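Local coordinates for sugar ABC transporter substrate-binding protein (Treponema pallidum subsp. pallidum, PDB 5U2P) that probably binds a small ligand, perhaps a sugar, in the periplasm for an ABC transporter, although the ligand itself is not established, at residues L180-T185 with G240-H245; P189-A194 with M265-H270; E253-F258 with A273-K278. One frame throughout, in Å; residues are numbered along the deposited sequence.

Contact 1: residues L180-T185 with G240-H245; sequences LALSTT and GYVNKH
Leu-180 and Val-242 lie side by side with their side chains pointing the same way, and the methyl CD2 of Leu-180 meets CG1 of Val-242 at 3.9 Å. The same CG1 also takes Leu-182, whose CD1 reaches it at 4.2 Å from an oblique direction, so one valine methyl serves two leucines two residues apart. Leu-180 can lie along the valine because its CG is anti to the backbone N (chi1 -179°), whereas CG1 of Val-242 stands anti to its own carbonyl carbon. The backbones meet beside this apolar patch. Leu-180 N donates to Tyr-241 O at 3.2 Å. The next link is indirect: a water donates to Leu-180 O at 2.9 Å and accepts from Asn-243 N at 3.2 Å. One direct backbone bond, one water bridge and a valine methyl thus pin the loop after helix 227-238 to the region of strand 178-181, in a buried contact. Asn-243 OD1 then accepts from His-245 N, an Asx turn that shapes the loop beyond. Gly-240, in a Schellman motif, ends helix 227-238 just before this loop, and Tyr-241 turns its ring onto helix 160-172. Ala-181 pairs through its backbone with strand 263-267, while Leu-182 leans on Phe-267 and on Leu-192 of helix 191-214.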
ATOM      1  N   LEU A 180      -0.010  -1.962 -22.303  1.00 31.39           N
ATOM      2  CA  LEU A 180       0.033  -1.723 -20.856  1.00 21.05           C
ATOM      3  C   LEU A 180      -1.297  -1.164 -20.366  1.00 30.52           C
ATOM      4  O   LEU A 180      -1.605   0.005 -20.565  1.00 28.76           O
ATOM      5  CB  LEU A 180       1.166  -0.761 -20.484  1.00 21.82           C
ATOM      6  CG  LEU A 180       1.353  -0.425 -19.000  1.00 26.56           C
ATOM      7  CD1 LEU A 180       1.638  -1.668 -18.194  1.00 28.33           C
ATOM      8  CD2 LEU A 180       2.475   0.597 -18.806  1.00 26.69           C
ATOM      9  N   ALA A 181      -2.065  -2.019 -19.707  1.00 18.95           N
ATOM     10  CA  ALA A 181      -3.357  -1.669 -19.165  1.00 20.65           C
ATOM     11  C   ALA A 181      -3.279  -1.088 -17.749  1.00 26.49           C
ATOM     12  O   ALA A 181      -2.439  -1.491 -16.913  1.00 20.83           O
ATOM     13  CB  ALA A 181      -4.263  -2.902 -19.175  1.00 23.69           C
ATOM     14  N   LEU A 182      -4.173  -0.136 -17.506  1.00 21.45           N
ATOM     15  CA  LEU A 182      -4.338   0.561 -16.226  1.00 16.61           C
ATOM     16  C   LEU A 182      -5.807   0.576 -15.875  1.00 22.20           C
ATOM     17  O   LEU A 182      -6.659   0.637 -16.765  1.00 24.55           O
ATOM     18  CB  LEU A 182      -3.804   1.998 -16.311  1.00 18.45           C
ATOM     19  CG  LEU A 182      -2.364   2.161 -16.789  1.00 20.26           C
ATOM     20  CD1 LEU A 182      -2.040   3.629 -16.970  1.00 25.34           C
ATOM     21  CD2 LEU A 182      -1.366   1.529 -15.806  1.00 19.40           C
ATOM     22  N   SER A 183      -6.109   0.517 -14.585  1.00 19.14           N
ATOM     23  CA  SER A 183      -7.479   0.564 -14.112  1.00 22.50           C
ATOM     24  C   SER A 183      -7.763   1.827 -13.316  1.00 26.06           C
ATOM     25  O   SER A 183      -6.875   2.434 -12.698  1.00 22.21           O
ATOM     26  CB  SER A 183      -7.789  -0.682 -13.269  1.00 19.35           C
ATOM     27  OG  SER A 183      -6.978  -0.764 -12.135  1.00 22.73           O
ATOM     28  N   THR A 184      -9.028   2.219 -13.315  1.00 21.16           N
ATOM     29  CA  THR A 184      -9.425   3.475 -12.704  1.00 18.55           C
ATOM     30  C   THR A 184      -9.315   3.414 -11.189  1.00 22.27           C
ATOM     31  O   THR A 184      -9.525   2.361 -10.592  1.00 22.40           O
ATOM     32  CB  THR A 184     -10.870   3.845 -13.097  1.00 28.05           C
ATOM     33  OG1 THR A 184     -11.139   5.196 -12.708  1.00 32.58           O
ATOM     34  CG2 THR A 184     -11.874   2.931 -12.439  1.00 31.97           C
ATOM     35  N   THR A 185      -8.985   4.552 -10.580  1.00 19.78           N
ATOM     36  CA  THR A 185      -8.971   4.688  -9.138  1.00 23.18           C
ATOM     37  C   THR A 185      -9.811   5.889  -8.721  1.00 25.02           C
ATOM     38  O   THR A 185     -10.229   6.685  -9.564  1.00 26.10           O
ATOM     39  CB  THR A 185      -7.558   4.909  -8.578  1.00 28.44           C
ATOM     40  OG1 THR A 185      -7.158   6.247  -8.897  1.00 26.13           O
ATOM     41  CG2 THR A 185      -6.550   3.910  -9.168  1.00 23.50           C
ATOM     42  N   GLY A 240       1.330   5.471 -27.631  1.00 45.54           N
ATOM     43  CA  GLY A 240       0.086   4.724 -27.547  1.00 49.46           C
ATOM     44  C   GLY A 240       0.196   3.424 -26.762  1.00 53.67           C
ATOM     45  O   GLY A 240      -0.618   2.524 -26.920  1.00 38.86           O
ATOM     46  N   TYR A 241       1.203   3.325 -25.902  1.00 28.27           N
ATOM     47  CA  TYR A 241       1.382   2.155 -25.063  1.00 25.17           C
ATOM     48  C   TYR A 241       0.412   2.151 -23.887  1.00 30.31           C
ATOM     49  O   TYR A 241       0.083   1.093 -23.362  1.00 34.07           O
ATOM     50  CB  TYR A 241       2.821   2.077 -24.550  1.00 31.26           C
ATOM     51  CG  TYR A 241       3.850   1.858 -25.637  1.00 29.64           C
ATOM     52  CD1 TYR A 241       3.472   1.424 -26.910  1.00 35.49           C
ATOM     53  CD2 TYR A 241       5.205   2.059 -25.390  1.00 39.20           C
ATOM     54  CE1 TYR A 241       4.409   1.216 -27.895  1.00 39.09           C
ATOM     55  CE2 TYR A 241       6.153   1.847 -26.378  1.00 39.36           C
ATOM     56  CZ  TYR A 241       5.745   1.425 -27.631  1.00 49.81           C
ATOM     57  OH  TYR A 241       6.674   1.209 -28.625  1.00 50.57           O
ATOM     58  N   VAL A 242      -0.025   3.332 -23.458  1.00 33.40           N
ATOM     59  CA  VAL A 242      -1.183   3.432 -22.568  1.00 36.19           C
ATOM     60  C   VAL A 242      -2.227   4.267 -23.290  1.00 45.59           C
ATOM     61  O   VAL A 242      -1.887   5.217 -23.997  1.00 41.57           O
ATOM     62  CB  VAL A 242      -0.873   4.072 -21.192  1.00 36.21           C
ATOM     63  CG1 VAL A 242       0.235   3.303 -20.447  1.00 35.97           C
ATOM     64  CG2 VAL A 242      -0.508   5.528 -21.342  1.00 38.14           C
ATOM     65  N   ASN A 243      -3.495   3.901 -23.115  1.00 50.17           N
ATOM     66  CA  ASN A 243      -4.592   4.580 -23.805  1.00 48.29           C
ATOM     67  C   ASN A 243      -5.354   5.494 -22.852  1.00 64.93           C
ATOM     68  O   ASN A 243      -5.961   5.018 -21.885  1.00 40.70           O
ATOM     69  CB  ASN A 243      -5.540   3.543 -24.423  1.00 45.81           C
ATOM     70  CG  ASN A 243      -6.505   4.153 -25.418  1.00 58.60           C
ATOM     71  OD1 ASN A 243      -7.070   5.219 -25.174  1.00 45.34           O
ATOM     72  ND2 ASN A 243      -6.702   3.474 -26.553  1.00 42.12           N
ATOM     73  N   LYS A 244      -5.326   6.801 -23.124  1.00 33.00           N
ATOM     74  CA  LYS A 244      -6.011   7.767 -22.263  1.00 46.31           C
ATOM     75  C   LYS A 244      -7.488   7.416 -22.152  1.00 52.26           C
ATOM     76  O   LYS A 244      -8.087   7.555 -21.087  1.00 35.96           O
ATOM     77  CB  LYS A 244      -5.853   9.203 -22.797  1.00 56.06           C
ATOM     78  CG  LYS A 244      -6.468  10.276 -21.889  1.00 77.60           C
ATOM     79  CD  LYS A 244      -6.330  11.687 -22.468  1.00 64.73           C
ATOM     80  CE  LYS A 244      -6.962  12.728 -21.545  1.00 74.24           C
ATOM     81  NZ  LYS A 244      -6.903  14.111 -22.097  1.00 76.10           N
ATOM     82  N   HIS A 245      -8.065   6.944 -23.254  1.00 38.54           N
ATOM     83  CA  HIS A 245      -9.499   6.695 -23.320  1.00 64.43           C
ATOM     84  C   HIS A 245      -9.900   5.448 -22.551  1.00 41.44           C
ATOM     85  O   HIS A 245     -11.086   5.235 -22.283  1.00 55.36           O
ATOM     86  CB  HIS A 245      -9.936   6.575 -24.780  1.00 62.25           C
ATOM     87  CG  HIS A 245      -9.464   7.710 -25.635  1.00 68.50           C
ATOM     88  ND1 HIS A 245      -9.709   9.028 -25.316  1.00 63.45           N
ATOM     89  CD2 HIS A 245      -8.743   7.726 -26.781  1.00 68.94           C
ATOM     90  CE1 HIS A 245      -9.172   9.808 -26.238  1.00 74.91           C
ATOM     91  NE2 HIS A 245      -8.580   9.044 -27.138  1.00 65.23           N
TER
HETATM   92  O   HOH W   1      -3.896   1.847 -20.633  1.00 35.95           O

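Contact 2: residues P189-A194 with M265-H270; sequences PHTLLA and MYFGSH
This is a buried, apolar helix-to-strand contact, in which the first turn of helix 191-214 rests against strand 263-267, and no hydrogen bond crosses it. Phe-267 supplies most of the strand's side. Its CE2 approaches Leu-192 CA at 3.8 Å, and its CD2 lies 4.0 Å from Leu-192 CD1. The carbonyl oxygen Thr-191 O sits at the edge of the ring, near its plane, 3.8 Å from Phe-267 CE2. Thr-191 adds its methyl, with CG2 at 4.0 Å from the same ring carbon; a chi1 of -43° keeps the hydroxyl beside the backbone N and swings the methyl anti to it, within reach of the ring. Phe-267 crosses both helix side chains obliquely. Next in the chain, Gly-268 brings its CA to 4.3 Å from Thr-191 CG2, and here, with a positive phi of 164°, the chain turns a corner. His-190 is the N-cap residue of the helix. Helix 227-238 covers the helix side through Tyr-233, which touches His-190 and Leu-192; Phe-267 also meets Asn-140 of strand 138-145, and its backbone pairs with Ala-181 of strand 178-181.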
ATOM      1  N   PRO A 189      -2.498  11.311  -7.978  1.00 22.59           N
ATOM      2  CA  PRO A 189      -2.434  10.994  -9.399  1.00 19.06           C
ATOM      3  C   PRO A 189      -2.772   9.521  -9.551  1.00 21.00           C
ATOM      4  O   PRO A 189      -2.921   8.839  -8.525  1.00 20.87           O
ATOM      5  CB  PRO A 189      -0.981  11.294  -9.773  1.00 28.46           C
ATOM      6  CG  PRO A 189      -0.226  11.083  -8.501  1.00 35.34           C
ATOM      7  CD  PRO A 189      -1.158  11.442  -7.377  1.00 26.13           C
ATOM      8  N   HIS A 190      -2.910   9.053 -10.782  1.00 21.80           N
ATOM      9  CA  HIS A 190      -3.125   7.632 -11.006  1.00 20.42           C
ATOM     10  C   HIS A 190      -1.953   6.803 -10.464  1.00 28.61           C
ATOM     11  O   HIS A 190      -0.824   7.267 -10.403  1.00 22.90           O
ATOM     12  CB  HIS A 190      -3.320   7.346 -12.496  1.00 21.60           C
ATOM     13  CG  HIS A 190      -3.648   5.916 -12.753  1.00 21.98           C
ATOM     14  ND1 HIS A 190      -2.690   4.983 -13.089  1.00 22.85           N
ATOM     15  CD2 HIS A 190      -4.812   5.239 -12.632  1.00 23.47           C
ATOM     16  CE1 HIS A 190      -3.259   3.794 -13.189  1.00 27.66           C
ATOM     17  NE2 HIS A 190      -4.548   3.922 -12.912  1.00 22.42           N
ATOM     18  N   THR A 191      -2.248   5.564 -10.079  1.00 19.94           N
ATOM     19  CA  THR A 191      -1.269   4.613  -9.578  1.00 18.59           C
ATOM     20  C   THR A 191       0.085   4.580 -10.288  1.00 18.85           C
ATOM     21  O   THR A 191       1.120   4.468  -9.651  1.00 21.61           O
ATOM     22  CB  THR A 191      -1.870   3.178  -9.676  1.00 21.70           C
ATOM     23  OG1 THR A 191      -3.243   3.191  -9.236  1.00 22.13           O
ATOM     24  CG2 THR A 191      -1.066   2.199  -8.872  1.00 21.74           C
ATOM     25  N   LEU A 192       0.065   4.588 -11.619  1.00 20.72           N
ATOM     26  CA  LEU A 192       1.292   4.535 -12.401  1.00 20.73           C
ATOM     27  C   LEU A 192       2.205   5.713 -12.097  1.00 23.13           C
ATOM     28  O   LEU A 192       3.390   5.541 -11.763  1.00 25.21           O
ATOM     29  CB  LEU A 192       0.967   4.506 -13.906  1.00 22.07           C
ATOM     30  CG  LEU A 192       2.153   4.583 -14.864  1.00 36.85           C
ATOM     31  CD1 LEU A 192       3.045   3.423 -14.607  1.00 35.55           C
ATOM     32  CD2 LEU A 192       1.669   4.568 -16.302  1.00 58.30           C
ATOM     33  N   LEU A 193       1.662   6.917 -12.201  1.00 22.06           N
ATOM     34  CA  LEU A 193       2.475   8.094 -11.927  1.00 20.40           C
ATOM     35  C   LEU A 193       2.787   8.190 -10.429  1.00 24.27           C
ATOM     36  O   LEU A 193       3.887   8.604 -10.039  1.00 24.63           O
ATOM     37  CB  LEU A 193       1.775   9.362 -12.419  1.00 29.08           C
ATOM     38  CG  LEU A 193       2.621  10.630 -12.432  1.00 47.75           C
ATOM     39  CD1 LEU A 193       3.898  10.427 -13.258  1.00 38.14           C
ATOM     40  CD2 LEU A 193       1.798  11.792 -12.981  1.00 46.49           C
ATOM     41  N   ALA A 194       1.832   7.803  -9.588  1.00 23.75           N
ATOM     42  CA  ALA A 194       2.053   7.789  -8.135  1.00 22.28           C
ATOM     43  C   ALA A 194       3.250   6.916  -7.764  1.00 23.94           C
ATOM     44  O   ALA A 194       4.096   7.303  -6.956  1.00 22.71           O
ATOM     45  CB  ALA A 194       0.810   7.314  -7.415  1.00 22.17           C
ATOM     46  N   MET A 265       0.241  -6.715 -20.326  1.00 28.35           N
ATOM     47  CA  MET A 265       0.758  -6.185 -19.073  1.00 26.14           C
ATOM     48  C   MET A 265      -0.295  -5.323 -18.380  1.00 23.64           C
ATOM     49  O   MET A 265      -1.021  -4.582 -19.029  1.00 25.08           O
ATOM     50  CB  MET A 265       2.009  -5.341 -19.318  1.00 28.90           C
ATOM     51  CG  MET A 265       3.198  -6.110 -19.824  1.00 31.68           C
ATOM     52  SD  MET A 265       4.620  -5.045 -20.086  1.00 31.11           S
ATOM     53  CE  MET A 265       4.066  -4.091 -21.493  1.00 34.62           C
ATOM     54  N   TYR A 266      -0.343  -5.425 -17.056  1.00 21.39           N
ATOM     55  CA  TYR A 266      -1.193  -4.583 -16.230  1.00 21.52           C
ATOM     56  C   TYR A 266      -0.337  -4.020 -15.110  1.00 20.91           C
ATOM     57  O   TYR A 266       0.372  -4.770 -14.462  1.00 20.48           O
ATOM     58  CB  TYR A 266      -2.379  -5.382 -15.659  1.00 20.15           C
ATOM     59  CG  TYR A 266      -3.098  -4.609 -14.575  1.00 18.42           C
ATOM     60  CD1 TYR A 266      -3.968  -3.573 -14.895  1.00 18.36           C
ATOM     61  CD2 TYR A 266      -2.846  -4.860 -13.240  1.00 18.76           C
ATOM     62  CE1 TYR A 266      -4.622  -2.855 -13.888  1.00 18.70           C
ATOM     63  CE2 TYR A 266      -3.469  -4.144 -12.248  1.00 22.76           C
ATOM     64  CZ  TYR A 266      -4.350  -3.143 -12.578  1.00 22.30           C
ATOM     65  OH  TYR A 266      -4.943  -2.455 -11.554  1.00 26.46           O
ATOM     66  N   PHE A 267      -0.347  -2.699 -14.904  1.00 17.48           N
ATOM     67  CA  PHE A 267       0.316  -2.123 -13.751  1.00 17.44           C
ATOM     68  C   PHE A 267      -0.706  -1.666 -12.723  1.00 21.88           C
ATOM     69  O   PHE A 267      -1.619  -0.899 -13.027  1.00 17.60           O
ATOM     70  CB  PHE A 267       1.211  -0.927 -14.091  1.00 19.45           C
ATOM     71  CG  PHE A 267       1.929  -0.412 -12.885  1.00 17.38           C
ATOM     72  CD1 PHE A 267       3.038  -1.081 -12.406  1.00 17.96           C
ATOM     73  CD2 PHE A 267       1.437   0.670 -12.156  1.00 20.61           C
ATOM     74  CE1 PHE A 267       3.672  -0.665 -11.251  1.00 22.94           C
ATOM     75  CE2 PHE A 267       2.071   1.085 -11.019  1.00 22.10           C
ATOM     76  CZ  PHE A 267       3.190   0.424 -10.564  1.00 25.17           C
ATOM     77  N   GLY A 268      -0.538  -2.141 -11.499  1.00 18.60           N
ATOM     78  CA  GLY A 268      -1.424  -1.780 -10.428  1.00 20.63           C
ATOM     79  C   GLY A 268      -1.312  -2.691  -9.237  1.00 17.65           C
ATOM     80  O   GLY A 268      -0.292  -3.357  -9.015  1.00 18.29           O
ATOM     81  N   SER A 269      -2.391  -2.710  -8.467  1.00 18.53           N
ATOM     82  CA  SER A 269      -2.446  -3.428  -7.210  1.00 21.39           C
ATOM     83  C   SER A 269      -2.390  -4.935  -7.375  1.00 18.58           C
ATOM     84  O   SER A 269      -3.077  -5.490  -8.236  1.00 19.78           O
ATOM     85  CB  SER A 269      -3.728  -3.080  -6.473  1.00 22.51           C
ATOM     86  OG  SER A 269      -3.831  -3.881  -5.321  1.00 20.85           O
ATOM     87  N   HIS A 270      -1.636  -5.609  -6.508  1.00 19.39           N
ATOM     88  CA  HIS A 270      -1.617  -7.078  -6.534  1.00 16.38           C
ATOM     89  C   HIS A 270      -3.010  -7.667  -6.241  1.00 15.86           C
ATOM     90  O   HIS A 270      -3.254  -8.846  -6.531  1.00 19.44           O
ATOM     91  CB  HIS A 270      -0.579  -7.616  -5.533  1.00 16.79           C
ATOM     92  CG  HIS A 270      -1.112  -7.789  -4.148  1.00 20.33           C
ATOM     93  ND1 HIS A 270      -1.199  -6.746  -3.239  1.00 19.95           N
ATOM     94  CD2 HIS A 270      -1.617  -8.878  -3.516  1.00 18.09           C
ATOM     95  CE1 HIS A 270      -1.720  -7.195  -2.110  1.00 20.03           C
ATOM     96  NE2 HIS A 270      -1.981  -8.489  -2.250  1.00 19.86           N
TER

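Contact 3: residues E253-F258 with A273-K278; sequences EIIHDF and ADAIIK
Ile-276 and Ala-275 receive Ile-255 and Phe-258 across two short helical segments, in an apolar contact with no hydrogen bond across it. The methyl CD1 of Ile-276 lies over one face of the Phe-258 ring, 4.1 Å from its centroid and 26° off the normal, a CH-pi contact. Its closest approach is to Phe-258 CG, at 3.7 Å, so the methyl sits toward the root of the ring. The other branch, CG2 of Ile-276, reaches Phe-258 CD1 at 3.9 Å, and the two side chains cross at about a right angle.

Ile-255 covers the neighbouring part of the interface. Its terminal CD1 presses on Ala-275 CB at 3.5 Å, tighter than usual for two carbons, while its CG1 meets Ile-276 CG1 at 4.0 Å. In both isoleucines CG1 is anti to the carbonyl carbon and the second torsion is extended (165° in Ile-255), which carries CD1 out to its partner.

Behind these side chains, the nearest CA atoms are those of Ile-255 and Ile-276, 5.3 Å apart. The axes of the segments approach to 9.4 Å and cross at -49°. Regular helical bonds, such as Phe-258 N to Ile-254 O at 2.7 Å, fix the positions from which the side chains project. The contact is only partly buried: Phe-258 and Ile-276 are buried, whereas Ile-255 and Ala-275 remain partly exposed.

The buried side continues into the sheet, where Phe-258 also touches Ile-263 and Tyr-266 of strand 263-267, Leu-285 of strand 285-288 and Asn-145 of strand 138-145. Ala-273 and Ile-277 of helix 270-279 lie on Leu-285 too, so both helices pack on strand 285-288.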
ATOM      1  N   GLU A 253     -13.401  -4.871 -15.734  1.00 19.76           N
ATOM      2  CA  GLU A 253     -13.135  -4.879 -17.161  1.00 20.40           C
ATOM      3  C   GLU A 253     -11.713  -5.349 -17.460  1.00 20.67           C
ATOM      4  O   GLU A 253     -11.494  -6.126 -18.378  1.00 19.97           O
ATOM      5  CB  GLU A 253     -13.396  -3.492 -17.752  1.00 25.30           C
ATOM      6  CG  GLU A 253     -14.845  -3.090 -17.601  1.00 24.66           C
ATOM      7  CD  GLU A 253     -15.154  -1.720 -18.165  1.00 30.60           C
ATOM      8  OE1 GLU A 253     -14.796  -0.712 -17.516  1.00 31.10           O
ATOM      9  OE2 GLU A 253     -15.764  -1.649 -19.258  1.00 26.45           O
ATOM     10  N   ILE A 254     -10.752  -4.914 -16.659  1.00 20.15           N
ATOM     11  CA  ILE A 254      -9.385  -5.403 -16.771  1.00 20.38           C
ATOM     12  C   ILE A 254      -9.342  -6.913 -16.577  1.00 21.45           C
ATOM     13  O   ILE A 254      -8.697  -7.616 -17.344  1.00 19.95           O
ATOM     14  CB  ILE A 254      -8.464  -4.725 -15.724  1.00 22.84           C
ATOM     15  CG1 ILE A 254      -8.281  -3.241 -16.027  1.00 39.46           C
ATOM     16  CG2 ILE A 254      -7.121  -5.452 -15.597  1.00 21.86           C
ATOM     17  CD1 ILE A 254      -7.671  -2.931 -17.339  1.00 33.96           C
ATOM     18  N   ILE A 255     -10.013  -7.413 -15.543  1.00 17.96           N
ATOM     19  CA  ILE A 255     -10.036  -8.841 -15.290  1.00 18.00           C
ATOM     20  C   ILE A 255     -10.636  -9.596 -16.480  1.00 20.86           C
ATOM     21  O   ILE A 255     -10.100 -10.630 -16.929  1.00 19.59           O
ATOM     22  CB  ILE A 255     -10.827  -9.163 -14.000  1.00 19.29           C
ATOM     23  CG1 ILE A 255     -10.120  -8.570 -12.780  1.00 24.91           C
ATOM     24  CG2 ILE A 255     -10.984 -10.670 -13.837  1.00 25.28           C
ATOM     25  CD1 ILE A 255     -10.977  -8.507 -11.536  1.00 25.50           C
ATOM     26  N   HIS A 256     -11.751  -9.080 -16.982  1.00 19.30           N
ATOM     27  CA  HIS A 256     -12.431  -9.684 -18.113  1.00 22.06           C
ATOM     28  C   HIS A 256     -11.501  -9.803 -19.306  1.00 19.98           C
ATOM     29  O   HIS A 256     -11.382 -10.881 -19.911  1.00 19.19           O
ATOM     30  CB  HIS A 256     -13.654  -8.869 -18.491  1.00 21.53           C
ATOM     31  CG  HIS A 256     -14.453  -9.463 -19.593  1.00 20.11           C
ATOM     32  ND1 HIS A 256     -14.133  -9.290 -20.919  1.00 25.48           N
ATOM     33  CD2 HIS A 256     -15.578 -10.215 -19.569  1.00 14.23           C
ATOM     34  CE1 HIS A 256     -15.018  -9.931 -21.662  1.00 18.53           C
ATOM     35  NE2 HIS A 256     -15.920 -10.472 -20.867  1.00 23.23           N
ATOM     36  N   ASP A 257     -10.807  -8.710 -19.624  1.00 17.80           N
ATOM     37  CA  ASP A 257      -9.923  -8.704 -20.780  1.00 17.01           C
ATOM     38  C   ASP A 257      -8.619  -9.482 -20.538  1.00 19.48           C
ATOM     39  O   ASP A 257      -8.118 -10.158 -21.448  1.00 21.02           O
ATOM     40  CB  ASP A 257      -9.614  -7.260 -21.203  1.00 14.90           C
ATOM     41  CG  ASP A 257     -10.833  -6.522 -21.750  1.00 32.85           C
ATOM     42  OD1 ASP A 257     -11.804  -7.186 -22.170  1.00 23.97           O
ATOM     43  OD2 ASP A 257     -10.811  -5.265 -21.765  1.00 30.10           O
ATOM     44  N   PHE A 258      -8.063  -9.401 -19.332  1.00 18.25           N
ATOM     45  CA  PHE A 258      -6.795 -10.065 -19.057  1.00 19.97           C
ATOM     46  C   PHE A 258      -6.956 -11.567 -19.154  1.00 19.98           C
ATOM     47  O   PHE A 258      -6.076 -12.248 -19.691  1.00 20.28           O
ATOM     48  CB  PHE A 258      -6.254  -9.668 -17.673  1.00 22.06           C
ATOM     49  CG  PHE A 258      -4.765  -9.811 -17.546  1.00 17.39           C
ATOM     50  CD1 PHE A 258      -4.174 -11.073 -17.475  1.00 16.96           C
ATOM     51  CD2 PHE A 258      -3.955  -8.690 -17.512  1.00 20.37           C
ATOM     52  CE1 PHE A 258      -2.797 -11.193 -17.353  1.00 22.02           C
ATOM     53  CE2 PHE A 258      -2.594  -8.800 -17.397  1.00 22.91           C
ATOM     54  CZ  PHE A 258      -2.004 -10.045 -17.310  1.00 20.47           C
ATOM     55  N   ALA A 273      -4.362  -8.531  -9.535  1.00 17.22           N
ATOM     56  CA  ALA A 273      -3.727  -9.754 -10.019  1.00 21.90           C
ATOM     57  C   ALA A 273      -4.327 -10.975  -9.327  1.00 19.16           C
ATOM     58  O   ALA A 273      -4.609 -12.011  -9.964  1.00 22.82           O
ATOM     59  CB  ALA A 273      -2.216  -9.710  -9.792  1.00 21.99           C
ATOM     60  N   ASP A 274      -4.553 -10.866  -8.022  1.00 18.59           N
ATOM     61  CA  ASP A 274      -5.233 -11.947  -7.284  1.00 21.72           C
ATOM     62  C   ASP A 274      -6.612 -12.268  -7.882  1.00 21.02           C
ATOM     63  O   ASP A 274      -7.010 -13.450  -8.022  1.00 22.94           O
ATOM     64  CB  ASP A 274      -5.404 -11.570  -5.810  1.00 21.56           C
ATOM     65  CG  ASP A 274      -4.144 -11.791  -4.980  1.00 45.19           C
ATOM     66  OD1 ASP A 274      -3.184 -12.418  -5.473  1.00 44.28           O
ATOM     67  OD2 ASP A 274      -4.131 -11.348  -3.810  1.00 31.45           O
ATOM     68  N   ALA A 275      -7.333 -11.217  -8.241  1.00 16.12           N
ATOM     69  CA  ALA A 275      -8.668 -11.321  -8.802  1.00 16.59           C
ATOM     70  C   ALA A 275      -8.623 -11.961 -10.175  1.00 18.28           C
ATOM     71  O   ALA A 275      -9.530 -12.720 -10.557  1.00 20.97           O
ATOM     72  CB  ALA A 275      -9.315  -9.973  -8.875  1.00 19.77           C
ATOM     73  N   ILE A 276      -7.567 -11.657 -10.926  1.00 19.54           N
ATOM     74  CA  ILE A 276      -7.390 -12.265 -12.250  1.00 21.95           C
ATOM     75  C   ILE A 276      -7.212 -13.775 -12.109  1.00 20.92           C
ATOM     76  O   ILE A 276      -7.824 -14.570 -12.832  1.00 20.86           O
ATOM     77  CB  ILE A 276      -6.191 -11.638 -12.977  1.00 20.92           C
ATOM     78  CG1 ILE A 276      -6.581 -10.230 -13.419  1.00 17.79           C
ATOM     79  CG2 ILE A 276      -5.741 -12.460 -14.178  1.00 19.47           C
ATOM     80  CD1 ILE A 276      -5.446  -9.393 -13.913  1.00 18.71           C
ATOM     81  N   ILE A 277      -6.356 -14.163 -11.181  1.00 20.06           N
ATOM     82  CA  ILE A 277      -6.106 -15.576 -10.939  1.00 20.18           C
ATOM     83  C   ILE A 277      -7.338 -16.277 -10.422  1.00 24.17           C
ATOM     84  O   ILE A 277      -7.578 -17.435 -10.775  1.00 27.38           O
ATOM     85  CB  ILE A 277      -4.934 -15.758  -9.956  1.00 23.67           C
ATOM     86  CG1 ILE A 277      -3.656 -15.195 -10.584  1.00 28.00           C
ATOM     87  CG2 ILE A 277      -4.748 -17.234  -9.622  1.00 25.94           C
ATOM     88  CD1 ILE A 277      -2.500 -15.033  -9.611  1.00 30.24           C
ATOM     89  N   LYS A 278      -8.105 -15.622  -9.561  1.00 20.49           N
ATOM     90  CA  LYS A 278      -9.330 -16.223  -9.032  1.00 22.36           C
ATOM     91  C   LYS A 278     -10.279 -16.538 -10.187  1.00 25.00           C
ATOM     92  O   LYS A 278     -10.903 -17.602 -10.238  1.00 23.05           O
ATOM     93  CB  LYS A 278     -10.004 -15.291  -8.030  1.00 27.86           C
ATOM     94  CG  LYS A 278     -11.248 -15.876  -7.384  1.00 37.45           C
ATOM     95  CD  LYS A 278     -11.870 -14.916  -6.380  1.00 43.38           C
ATOM     96  CE  LYS A 278     -12.862 -15.620  -5.470  1.00 51.71           C
ATOM     97  NZ  LYS A 278     -13.576 -14.656  -4.591  1.00 65.76           N
TER

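Overall arrangement
All three contacts gather round strand 263-267, on the same side of the chain's centre and against the mixed sheet that includes strands 138-145 and 178-181. Contacts 1 and 2 have centres about 9 Å apart and interlock along the chain, their segments alternating; Ser-183 ties them through hydrogen bonds to Tyr-266 and His-190. Contact 3 lies about 15 Å between centres from each. It follows contact 1 in sequence but alternates with contact 2, because strand 263-267 runs between helices 251-258 and 270-279. Ile-254 joins contact 3 to both others, packing on Ser-183 and Tyr-266. Segments distant in sequence thus converge on one sheet within the solute-binding family region.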